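Transcription factor SPN1 (Saccharomyces cerevisiae, PDB 3NFQ) regulates transcription by RNA polymerase II, interacting with SPT6, and may act both in recruiting TBP and in the steps that follow its recruitment. Local coordinates at residues K54-V59 against K100-A105; N67-I72 against N107-K112. All coordinates share one frame; numbering follows the deposited sequence.

Interaction 1. Residues K54-V59 against K100-A105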
ATOM      1  N   LYS A  54       9.642  -7.672  -5.712  1.00 23.23           N
ATOM      2  CA  LYS A  54      11.046  -7.338  -5.641  1.00 23.15           C
ATOM      3  C   LYS A  54      11.298  -6.067  -4.888  1.00 23.77           C
ATOM      4  O   LYS A  54      12.355  -5.914  -4.303  1.00 22.80           O
ATOM      5  CB  LYS A  54      11.650  -7.150  -7.034  1.00 23.82           C
ATOM      6  CG  LYS A  54      11.772  -8.437  -7.803  1.00 26.26           C
ATOM      7  CD  LYS A  54      12.567  -8.127  -9.093  1.00 32.03           C
ATOM      8  CE  LYS A  54      12.478  -9.276 -10.055  1.00 37.90           C
ATOM      9  NZ  LYS A  54      12.884  -8.846 -11.447  1.00 45.17           N
ATOM     10  N   LEU A  55      10.369  -5.095  -4.997  1.00 21.22           N
ATOM     11  CA  LEU A  55      10.504  -3.840  -4.320  1.00 20.28           C
ATOM     12  C   LEU A  55      10.000  -3.909  -2.864  1.00 19.83           C
ATOM     13  O   LEU A  55      10.352  -3.073  -2.066  1.00 22.42           O
ATOM     14  CB  LEU A  55       9.762  -2.740  -5.080  1.00 20.13           C
ATOM     15  CG  LEU A  55       9.888  -1.271  -4.672  1.00 23.51           C
ATOM     16  CD1 LEU A  55      11.367  -0.734  -4.577  1.00 20.74           C
ATOM     17  CD2 LEU A  55       9.097  -0.428  -5.654  1.00 20.37           C
ATOM     18  N   LEU A  56       9.177  -4.881  -2.533  1.00 19.57           N
ATOM     19  CA  LEU A  56       8.529  -4.908  -1.202  1.00 20.09           C
ATOM     20  C   LEU A  56       9.468  -4.727   0.020  1.00 21.72           C
ATOM     21  O   LEU A  56       9.170  -3.958   0.918  1.00 22.21           O
ATOM     22  CB  LEU A  56       7.636  -6.155  -1.104  1.00 19.54           C
ATOM     23  CG  LEU A  56       6.858  -6.349   0.215  1.00 18.81           C
ATOM     24  CD1 LEU A  56       5.781  -5.215   0.397  1.00 15.72           C
ATOM     25  CD2 LEU A  56       6.249  -7.729   0.230  1.00 18.24           C
ATOM     26  N   PRO A  57      10.597  -5.443   0.056  1.00 23.29           N
ATOM     27  CA  PRO A  57      11.569  -5.273   1.164  1.00 24.52           C
ATOM     28  C   PRO A  57      11.953  -3.812   1.424  1.00 24.19           C
ATOM     29  O   PRO A  57      12.051  -3.388   2.565  1.00 25.28           O
ATOM     30  CB  PRO A  57      12.797  -6.053   0.678  1.00 24.43           C
ATOM     31  CG  PRO A  57      12.205  -7.147  -0.204  1.00 24.58           C
ATOM     32  CD  PRO A  57      11.036  -6.441  -0.928  1.00 22.80           C
ATOM     33  N   LYS A  58      12.176  -3.040   0.383  1.00 24.40           N
ATOM     34  CA  LYS A  58      12.478  -1.642   0.542  1.00 24.76           C
ATOM     35  C   LYS A  58      11.303  -0.856   1.056  1.00 23.84           C
ATOM     36  O   LYS A  58      11.461   0.035   1.908  1.00 23.83           O
ATOM     37  CB  LYS A  58      12.948  -1.039  -0.776  1.00 25.79           C
ATOM     38  CG  LYS A  58      13.546   0.323  -0.592  1.00 31.59           C
ATOM     39  CD  LYS A  58      13.882   0.893  -1.955  1.00 39.71           C
ATOM     40  CE  LYS A  58      14.765   2.132  -1.874  1.00 43.61           C
ATOM     41  NZ  LYS A  58      15.179   2.483  -3.307  1.00 47.02           N
ATOM     42  N   VAL A  59      10.095  -1.181   0.573  1.00 21.06           N
ATOM     43  CA  VAL A  59       8.950  -0.450   1.016  1.00 20.26           C
ATOM     44  C   VAL A  59       8.701  -0.664   2.523  1.00 20.32           C
ATOM     45  O   VAL A  59       8.419   0.284   3.279  1.00 22.22           O
ATOM     46  CB  VAL A  59       7.701  -0.938   0.245  1.00 19.31           C
ATOM     47  CG1 VAL A  59       6.452  -0.434   0.888  1.00 17.77           C
ATOM     48  CG2 VAL A  59       7.795  -0.539  -1.250  1.00 16.59           C
ATOM     49  N   LYS A 100      -0.243  -8.678   3.896  1.00 15.83           N
ATOM     50  CA  LYS A 100       0.192  -8.786   5.275  1.00 18.06           C
ATOM     51  C   LYS A 100       1.376  -7.859   5.577  1.00 16.87           C
ATOM     52  O   LYS A 100       1.425  -7.200   6.631  1.00 16.54           O
ATOM     53  CB  LYS A 100       0.580 -10.229   5.557  1.00 18.01           C
ATOM     54  CG  LYS A 100       0.774 -10.396   7.024  1.00 25.71           C
ATOM     55  CD  LYS A 100       1.397 -11.749   7.338  1.00 32.47           C
ATOM     56  CE  LYS A 100       1.336 -11.936   8.851  1.00 37.73           C
ATOM     57  NZ  LYS A 100       1.602 -13.364   9.150  1.00 44.33           N
ATOM     58  N   SER A 101       2.320  -7.776   4.644  1.00 15.97           N
ATOM     59  CA  SER A 101       3.463  -6.884   4.858  1.00 16.90           C
ATOM     60  C   SER A 101       3.053  -5.441   4.915  1.00 15.78           C
ATOM     61  O   SER A 101       3.539  -4.668   5.751  1.00 16.87           O
ATOM     62  CB  SER A 101       4.507  -7.020   3.756  1.00 17.14           C
ATOM     63  OG  SER A 101       5.034  -8.339   3.811  1.00 22.42           O
ATOM     64  N   LEU A 102       2.205  -5.032   3.978  1.00 14.81           N
ATOM     65  CA  LEU A 102       1.756  -3.625   4.022  1.00 14.35           C
ATOM     66  C   LEU A 102       0.895  -3.277   5.225  1.00 14.00           C
ATOM     67  O   LEU A 102       1.055  -2.199   5.845  1.00 14.99           O
ATOM     68  CB  LEU A 102       1.060  -3.236   2.714  1.00 13.93           C
ATOM     69  CG  LEU A 102       1.949  -3.231   1.461  1.00 12.50           C
ATOM     70  CD1 LEU A 102       1.092  -2.818   0.230  1.00 15.04           C
ATOM     71  CD2 LEU A 102       3.085  -2.287   1.615  1.00 11.04           C
ATOM     72  N   PHE A 103      -0.018  -4.167   5.593  1.00 14.72           N
ATOM     73  CA  PHE A 103      -0.861  -3.882   6.736  1.00 15.41           C
ATOM     74  C   PHE A 103      -0.023  -3.889   8.032  1.00 15.21           C
ATOM     75  O   PHE A 103      -0.242  -3.104   8.921  1.00 17.01           O
ATOM     76  CB  PHE A 103      -2.055  -4.866   6.800  1.00 14.40           C
ATOM     77  CG  PHE A 103      -3.294  -4.364   6.073  1.00 17.16           C
ATOM     78  CD1 PHE A 103      -3.713  -4.966   4.889  1.00 15.78           C
ATOM     79  CD2 PHE A 103      -4.044  -3.330   6.609  1.00 17.45           C
ATOM     80  CE1 PHE A 103      -4.897  -4.505   4.224  1.00 18.98           C
ATOM     81  CE2 PHE A 103      -5.213  -2.880   5.942  1.00 21.61           C
ATOM     82  CZ  PHE A 103      -5.614  -3.464   4.772  1.00 17.59           C
ATOM     83  N   ALA A 104       0.990  -4.732   8.127  1.00 17.01           N
ATOM     84  CA  ALA A 104       1.806  -4.685   9.328  1.00 18.27           C
ATOM     85  C   ALA A 104       2.581  -3.376   9.423  1.00 19.56           C
ATOM     86  O   ALA A 104       2.730  -2.780  10.507  1.00 19.41           O
ATOM     87  CB  ALA A 104       2.793  -5.925   9.374  1.00 17.04           C
ATOM     88  N   ALA A 105       3.089  -2.902   8.286  1.00 19.36           N
ATOM     89  CA  ALA A 105       3.762  -1.614   8.243  1.00 20.55           C
ATOM     90  C   ALA A 105       2.826  -0.458   8.538  1.00 20.84           C
ATOM     91  O   ALA A 105       3.230   0.462   9.230  1.00 23.92           O
ATOM     92  CB  ALA A 105       4.472  -1.428   6.867  1.00 21.01           C
TER

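Interaction 2. Residues N67-I72 against N107-K112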
ATOM      1  N   ASN A  67      11.558   7.732  12.147  1.00 31.95           N
ATOM      2  CA  ASN A  67      11.805   9.137  11.784  1.00 33.85           C
ATOM      3  C   ASN A  67      11.473   9.485  10.366  1.00 33.43           C
ATOM      4  O   ASN A  67      11.677  10.630   9.945  1.00 33.48           O
ATOM      5  CB  ASN A  67      13.193   9.631  12.129  1.00 35.56           C
ATOM      6  CG  ASN A  67      14.214   8.584  12.016  1.00 41.13           C
ATOM      7  OD1 ASN A  67      14.508   8.070  10.911  1.00 46.02           O
ATOM      8  ND2 ASN A  67      14.792   8.221  13.174  1.00 46.80           N
ATOM      9  N   LEU A  68      10.953   8.512   9.624  1.00 31.52           N
ATOM     10  CA  LEU A  68      10.485   8.811   8.286  1.00 30.03           C
ATOM     11  C   LEU A  68       8.981   9.041   8.242  1.00 29.00           C
ATOM     12  O   LEU A  68       8.464   9.440   7.190  1.00 26.62           O
ATOM     13  CB  LEU A  68      10.959   7.731   7.295  1.00 30.68           C
ATOM     14  CG  LEU A  68      12.475   7.649   7.091  1.00 31.57           C
ATOM     15  CD1 LEU A  68      12.881   6.642   6.008  1.00 31.69           C
ATOM     16  CD2 LEU A  68      13.049   9.032   6.778  1.00 34.14           C
ATOM     17  N   ALA A  69       8.265   8.840   9.374  1.00 27.80           N
ATOM     18  CA  ALA A  69       6.785   8.948   9.378  1.00 27.76           C
ATOM     19  C   ALA A  69       6.225  10.243   8.815  1.00 28.26           C
ATOM     20  O   ALA A  69       5.299  10.251   7.978  1.00 26.65           O
ATOM     21  CB  ALA A  69       6.198   8.689  10.782  1.00 27.95           C
ATOM     22  N   ASP A  70       6.758  11.357   9.312  1.00 27.73           N
ATOM     23  CA  ASP A  70       6.380  12.674   8.818  1.00 28.82           C
ATOM     24  C   ASP A  70       6.567  12.802   7.329  1.00 26.92           C
ATOM     25  O   ASP A  70       5.645  13.232   6.644  1.00 27.52           O
ATOM     26  CB  ASP A  70       7.208  13.773   9.516  1.00 29.95           C
ATOM     27  CG  ASP A  70       6.787  14.011  10.948  1.00 34.19           C
ATOM     28  OD1 ASP A  70       5.657  13.624  11.332  1.00 38.83           O
ATOM     29  OD2 ASP A  70       7.610  14.600  11.695  1.00 40.21           O
ATOM     30  N   THR A  71       7.739  12.423   6.812  1.00 26.59           N
ATOM     31  CA  THR A  71       8.006  12.541   5.372  1.00 27.06           C
ATOM     32  C   THR A  71       7.065  11.652   4.533  1.00 25.51           C
ATOM     33  O   THR A  71       6.564  12.077   3.484  1.00 25.75           O
ATOM     34  CB  THR A  71       9.428  12.097   4.989  1.00 27.26           C
ATOM     35  OG1 THR A  71      10.400  12.626   5.920  1.00 34.22           O
ATOM     36  CG2 THR A  71       9.737  12.564   3.571  1.00 27.00           C
ATOM     37  N   ILE A  72       6.872  10.417   5.006  1.00 23.78           N
ATOM     38  CA  ILE A  72       5.940   9.443   4.383  1.00 21.86           C
ATOM     39  C   ILE A  72       4.572  10.069   4.334  1.00 21.92           C
ATOM     40  O   ILE A  72       3.943  10.116   3.267  1.00 21.94           O
ATOM     41  CB  ILE A  72       5.884   8.133   5.221  1.00 20.94           C
ATOM     42  CG1 ILE A  72       7.182   7.395   5.018  1.00 20.00           C
ATOM     43  CG2 ILE A  72       4.661   7.241   4.830  1.00 17.60           C
ATOM     44  CD1 ILE A  72       7.533   6.370   6.131  1.00 23.11           C
ATOM     45  N   ASN A 107       0.325  -0.528  10.485  1.00 25.28           N
ATOM     46  CA  ASN A 107      -0.122  -0.646  11.871  1.00 27.73           C
ATOM     47  C   ASN A 107       0.670   0.273  12.795  1.00 29.00           C
ATOM     48  O   ASN A 107       0.176   0.700  13.839  1.00 29.83           O
ATOM     49  CB  ASN A 107      -0.022  -2.100  12.316  1.00 27.95           C
ATOM     50  CG  ASN A 107      -0.524  -2.290  13.710  1.00 29.28           C
ATOM     51  OD1 ASN A 107       0.245  -2.543  14.612  1.00 31.81           O
ATOM     52  ND2 ASN A 107      -1.775  -2.017  13.913  1.00 21.70           N
ATOM     53  N   ASP A 108       1.875   0.619  12.369  1.00 30.84           N
ATOM     54  CA  ASP A 108       2.808   1.439  13.122  1.00 31.86           C
ATOM     55  C   ASP A 108       2.859   2.945  12.726  1.00 30.70           C
ATOM     56  O   ASP A 108       3.560   3.724  13.373  1.00 31.06           O
ATOM     57  CB  ASP A 108       4.222   0.867  12.930  1.00 34.33           C
ATOM     58  CG  ASP A 108       4.393  -0.534  13.522  1.00 38.23           C
ATOM     59  OD1 ASP A 108       3.943  -0.770  14.665  1.00 42.28           O
ATOM     60  OD2 ASP A 108       4.987  -1.389  12.824  1.00 43.43           O
ATOM     61  N   LEU A 109       2.143   3.347  11.677  1.00 28.07           N
ATOM     62  CA  LEU A 109       2.195   4.701  11.158  1.00 26.55           C
ATOM     63  C   LEU A 109       1.100   5.545  11.756  1.00 25.09           C
ATOM     64  O   LEU A 109      -0.019   5.068  11.872  1.00 25.53           O
ATOM     65  CB  LEU A 109       1.940   4.676   9.645  1.00 25.51           C
ATOM     66  CG  LEU A 109       3.008   4.944   8.616  1.00 30.48           C
ATOM     67  CD1 LEU A 109       2.300   5.100   7.259  1.00 26.97           C
ATOM     68  CD2 LEU A 109       3.852   6.213   8.910  1.00 30.08           C
ATOM     69  N   PRO A 110       1.415   6.794  12.163  1.00 25.70           N
ATOM     70  CA  PRO A 110       0.365   7.639  12.736  1.00 25.27           C
ATOM     71  C   PRO A 110      -0.655   8.231  11.725  1.00 25.37           C
ATOM     72  O   PRO A 110      -0.800   9.465  11.608  1.00 26.72           O
ATOM     73  CB  PRO A 110       1.151   8.725  13.490  1.00 24.55           C
ATOM     74  CG  PRO A 110       2.478   8.781  12.778  1.00 27.92           C
ATOM     75  CD  PRO A 110       2.755   7.419  12.247  1.00 24.03           C
ATOM     76  N   VAL A 111      -1.373   7.363  11.015  1.00 25.27           N
ATOM     77  CA  VAL A 111      -2.324   7.812   9.984  1.00 23.95           C
ATOM     78  C   VAL A 111      -3.544   8.564  10.550  1.00 26.60           C
ATOM     79  O   VAL A 111      -4.149   8.144  11.535  1.00 26.56           O
ATOM     80  CB  VAL A 111      -2.786   6.595   9.178  1.00 24.01           C
ATOM     81  CG1 VAL A 111      -3.745   6.993   8.062  1.00 21.97           C
ATOM     82  CG2 VAL A 111      -1.559   5.859   8.627  1.00 19.92           C
ATOM     83  N   LYS A 112      -3.948   9.627   9.871  1.00 27.98           N
ATOM     84  CA  LYS A 112      -5.135  10.391  10.259  1.00 29.54           C
ATOM     85  C   LYS A 112      -6.130  10.440   9.105  1.00 29.22           C
ATOM     86  O   LYS A 112      -5.822  10.072   7.971  1.00 27.06           O
ATOM     87  CB  LYS A 112      -4.749  11.825  10.641  1.00 30.36           C
ATOM     88  CG  LYS A 112      -3.691  11.961  11.725  1.00 33.38           C
ATOM     89  CD  LYS A 112      -4.119  11.212  12.993  1.00 40.91           C
ATOM     90  CE  LYS A 112      -3.130  11.400  14.138  1.00 44.00           C
ATOM     91  NZ  LYS A 112      -3.704  10.708  15.309  1.00 47.64           N
TER

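Interaction 1. Residues K54-V59 against K100-A105
The helical segments carrying Leu-56 and Ser-101 run nearly parallel, 11° apart in direction with axes 10.7 Å apart, and Leu-56 and Ser-101 are one of the closest backbone pairs, 8.1 Å between CA atoms. Side chains fill the gap. With CG anti to its own N (chi1 -179°), the Leu-56 side chain extends toward the other helix and sets both methyls against Ser-101: CD2 lies 3.8 Å from Ser-101 OG, while CD1 and CD2 are each 4.0 Å from Ser-101 CB. This is van der Waals contact; the serine hydroxyl is hydrogen-bonded to the backbone O of Glu-97 in its own helix, so a small polar residue fits here beside a leucine fork. Leu-102 reaches across with CD2, which touches Val-59 CG1 at 3.9 Å and Leu-56 CD1 at 4.2 Å. Val-59, branched at CB, offers CG1 from a short side chain, which suits a buried place. Cutting Leu-56 back to an alanine would probably open a gap over Ser-101 and leave Leu-102 CD2 without its second methyl partner. Trp-84 of helix 77-85 packs on Leu-56, Val-59 and Leu-102 alike, so this partly buried seam joins two near-parallel helices of an all-helical bundle, consistent with the TFIIS N-terminal family.

Interaction 2. Residues N67-I72 against N107-K112
Ala-69 CB meets Leu-109 CD2 at 3.9 Å and Pro-110 CD at 4.0 Å, so one methyl group touches two consecutive residues of the opposing loop. The small side chain suits the place: the CA atoms of Ala-69 and Leu-109 are only 6.5 Å apart, and Leu-109 CD2 also comes within 4.0 Å of Ala-69 CA. The other branch of Leu-109 serves a different partner, CD1 lying 4.0 Å from Ile-72 CG2. The leucine fork thus spans roughly one turn of the helix, from Ala-69 to Ile-72, and its branched end suits a buried site with two neighbours. In Ile-72, CG1 stands anti to the carbonyl carbon (chi1 -72°), which leaves CG2 anti to the backbone N and directed to Leu-109, the two side chains crossing at a slant. The contact is apolar throughout.

Backbone bonds shape both sides. Ile-72 N donates to Leu-68 O at 2.9 Å, closing the turn that brings Ala-69 and Ile-72 onto one face. In the loop, Val-111 N bonds to Leu-109 O at 2.8 Å, making Pro-110 the centre of an inverse gamma turn; the proline's fixed phi (-75°) fits this tight bend, and its ring edges the contact on the exposed side.

Leu-109 and Val-111 also pack on Leu-78 of helix 77-85, while Ile-72 touches Leu-77 there and Leu-63 of helix 51-63. The short helix 69-74 is therefore joined to the loop between helices 96-107 and 113-119, with helix 77-85 flanking both.

The centres of interactions 1 and 2 lie about 14 Å apart; their segments adjoin in the sequence but make no other contact with each other. Along the chain these segments alternate: 54-59 and 67-72 come first, on the successive helices 51-63 and 69-74, followed by 100-105 on helix 96-107 and then by the loop segment 107-112. Two consecutive elements from the earlier part of the chain are thus matched in order with two consecutive elements from the later part. Helix 77-85, which falls between the two halves in sequence, packs against both contacts. Interaction 1 is nearer the centre of the chain, and together they tie helices 51-63 and 69-74 to helix 96-107 and the loop that follows it, within the conserved central domain of this transcription factor.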